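Local coordinates for aromatic amino acid aminotransferase I (Candida albicans WO-1, PDB 6HNB), which probably transfers the amino group of aromatic L-amino acids to 2-oxoglutarate, using pyridoxal 5'-phosphate as cofactor, at residues Thr158-Glu163 / Val181-Asp186. Residues are numbered along the deposited sequence; the frame is centred on the assembly and turned at random.
Sequences TILVEE and VPVTMD
Glu163 leaves the end of strand 158-162 and lies along the backbone of Val183, Thr184 and Met185. Its CB is held tightly against Val183 O at 3.0 Å, the same carbonyl that accepts a weak hydrogen bond from Glu163 N. CG stands roughly anti to the backbone N (chi1 151°) and the chain stays extended, which carries the carboxylate past Thr184 CA. There OE1 accepts a nearly straight hydrogen bond from Met185 N (2.8 Å, 167°), met close to the C-O axis. A water 2.6 Å from Glu163 OE1 also donates to Met185 O, so the carboxylate binds Met185 N directly and Met185 O through the water. Met185 in turn places SD 3.7 Å from Glu162 CB. Nearer the start of the strands, parallel pairing rests on hydrogen bonds from Val181 N to Ile159 O, Val161 N to Val181 O and Val183 N to Val161 O. Leu160 and Val181 lie side by side on one face, and Leu160 continues onto helix 192-200. The two are neighbouring parallel strands of the large mixed sheet, linked by helix 167-175 in a beta-alpha-beta crossover; strand 209-212 flanks 158-162 across its other edge, where Glu162 OE2 hydrogen-bonds Thr212 OG1, about 7 Å between side chains from the cofactor-binding Phe166 and Asn218.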
loop_
_atom_site.group_PDB
_atom_site.type_symbol
_atom_site.label_atom_id
_atom_site.label_comp_id
_atom_site.label_asym_id
_atom_site.label_seq_id
_atom_site.Cartn_x
_atom_site.Cartn_y
_atom_site.Cartn_z
ATOM N N THR A 158 6.455 21.821 10.513
ATOM C CA THR A 158 5.309 21.815 11.445
ATOM C C THR A 158 4.010 21.664 10.646
ATOM O O THR A 158 3.867 22.302 9.600
ATOM C CB THR A 158 5.313 23.076 12.317
ATOM O OG1 THR A 158 6.408 22.937 13.217
ATOM C CG2 THR A 158 4.019 23.222 13.079
ATOM N N ILE A 159 3.106 20.831 11.148
ATOM C CA ILE A 159 1.686 20.794 10.729
ATOM C C ILE A 159 0.839 21.150 11.956
ATOM O O ILE A 159 1.316 20.984 13.114
ATOM C CB ILE A 159 1.286 19.429 10.120
ATOM C CG1 ILE A 159 1.355 18.284 11.138
ATOM C CG2 ILE A 159 2.105 19.133 8.870
ATOM C CD1 ILE A 159 0.720 16.975 10.676
ATOM N N LEU A 160 -0.389 21.589 11.704
ATOM C CA LEU A 160 -1.389 21.860 12.760
ATOM C C LEU A 160 -2.274 20.616 12.828
ATOM O O LEU A 160 -2.639 20.134 11.747
ATOM C CB LEU A 160 -2.198 23.107 12.395
ATOM C CG LEU A 160 -1.418 24.424 12.285
ATOM C CD1 LEU A 160 -2.346 25.590 12.008
ATOM C CD2 LEU A 160 -0.639 24.713 13.551
ATOM N N VAL A 161 -2.572 20.127 14.027
ATOM C CA VAL A 161 -3.512 18.989 14.256
ATOM C C VAL A 161 -4.518 19.394 15.335
ATOM O O VAL A 161 -4.240 20.335 16.091
ATOM C CB VAL A 161 -2.789 17.687 14.656
ATOM C CG1 VAL A 161 -1.762 17.230 13.621
ATOM C CG2 VAL A 161 -2.132 17.791 16.028
ATOM N N GLU A 162 -5.673 18.733 15.343
ATOM C CA GLU A 162 -6.685 18.829 16.416
ATOM C C GLU A 162 -6.014 18.380 17.726
ATOM O O GLU A 162 -5.213 17.427 17.739
ATOM C CB GLU A 162 -7.925 18.034 16.009
ATOM C CG GLU A 162 -8.671 18.682 14.847
ATOM C CD GLU A 162 -9.509 17.799 13.928
ATOM O OE1 GLU A 162 -9.134 16.627 13.698
ATOM O OE2 GLU A 162 -10.526 18.316 13.413
ATOM N N GLU A 163 -6.343 19.078 18.798
ATOM C CA GLU A 163 -5.746 18.972 20.149
ATOM C C GLU A 163 -5.851 17.522 20.613
ATOM O O GLU A 163 -4.950 17.025 21.310
ATOM C CB GLU A 163 -6.515 20.022 20.958
ATOM C CG GLU A 163 -6.662 19.747 22.402
ATOM C CD GLU A 163 -7.151 20.940 23.190
ATOM O OE1 GLU A 163 -8.193 21.565 22.813
ATOM O OE2 GLU A 163 -6.505 21.208 24.193
ATOM N N VAL A 181 1.640 20.513 16.077
ATOM C CA VAL A 181 1.172 21.591 16.986
ATOM C C VAL A 181 -0.342 21.490 17.142
ATOM O O VAL A 181 -1.070 21.496 16.157
ATOM C CB VAL A 181 1.612 22.972 16.489
ATOM C CG1 VAL A 181 0.946 24.086 17.288
ATOM C CG2 VAL A 181 3.133 23.068 16.565
ATOM N N PRO A 182 -0.819 21.284 18.388
ATOM C CA PRO A 182 -2.239 21.069 18.657
ATOM C C PRO A 182 -3.038 22.369 18.555
ATOM O O PRO A 182 -2.560 23.414 18.955
ATOM C CB PRO A 182 -2.287 20.505 20.075
ATOM C CG PRO A 182 -0.986 20.995 20.724
ATOM C CD PRO A 182 0.019 21.140 19.602
ATOM N N VAL A 183 -4.206 22.263 17.953
ATOM C CA VAL A 183 -5.170 23.380 17.783
ATOM C C VAL A 183 -6.307 23.174 18.785
ATOM O O VAL A 183 -6.920 22.067 18.812
ATOM C CB VAL A 183 -5.687 23.415 16.340
ATOM C CG1 VAL A 183 -6.811 24.407 16.179
ATOM C CG2 VAL A 183 -4.565 23.740 15.376
ATOM N N THR A 184 -6.655 24.226 19.523
ATOM C CA THR A 184 -7.619 24.142 20.650
ATOM C C THR A 184 -9.006 23.802 20.118
ATOM O O THR A 184 -9.426 24.368 19.113
ATOM C CB THR A 184 -7.608 25.431 21.472
ATOM O OG1 THR A 184 -6.255 25.582 21.901
ATOM C CG2 THR A 184 -8.544 25.371 22.662
ATOM N N MET A 185 -9.695 22.897 20.792
ATOM C CA MET A 185 -11.060 22.488 20.416
ATOM C C MET A 185 -11.985 22.810 21.595
ATOM O O MET A 185 -11.469 22.943 22.721
ATOM C CB MET A 185 -11.113 20.988 20.111
ATOM C CG MET A 185 -10.114 20.522 19.069
ATOM S SD MET A 185 -9.981 18.709 19.067
ATOM C CE MET A 185 -11.489 18.217 18.229
ATOM N N ASP A 186 -13.286 22.946 21.335
ATOM C CA ASP A 186 -14.361 22.791 22.348
ATOM C C ASP A 186 -15.091 21.513 21.954
ATOM O O ASP A 186 -14.489 20.714 21.190
ATOM C CB ASP A 186 -15.239 24.042 22.483
ATOM C CG ASP A 186 -16.044 24.354 21.236
ATOM O OD1 ASP A 186 -16.049 23.501 20.326
ATOM O OD2 ASP A 186 -16.553 25.479 21.135
HETATM O O HOH W 1 -10.175 20.971 24.349
#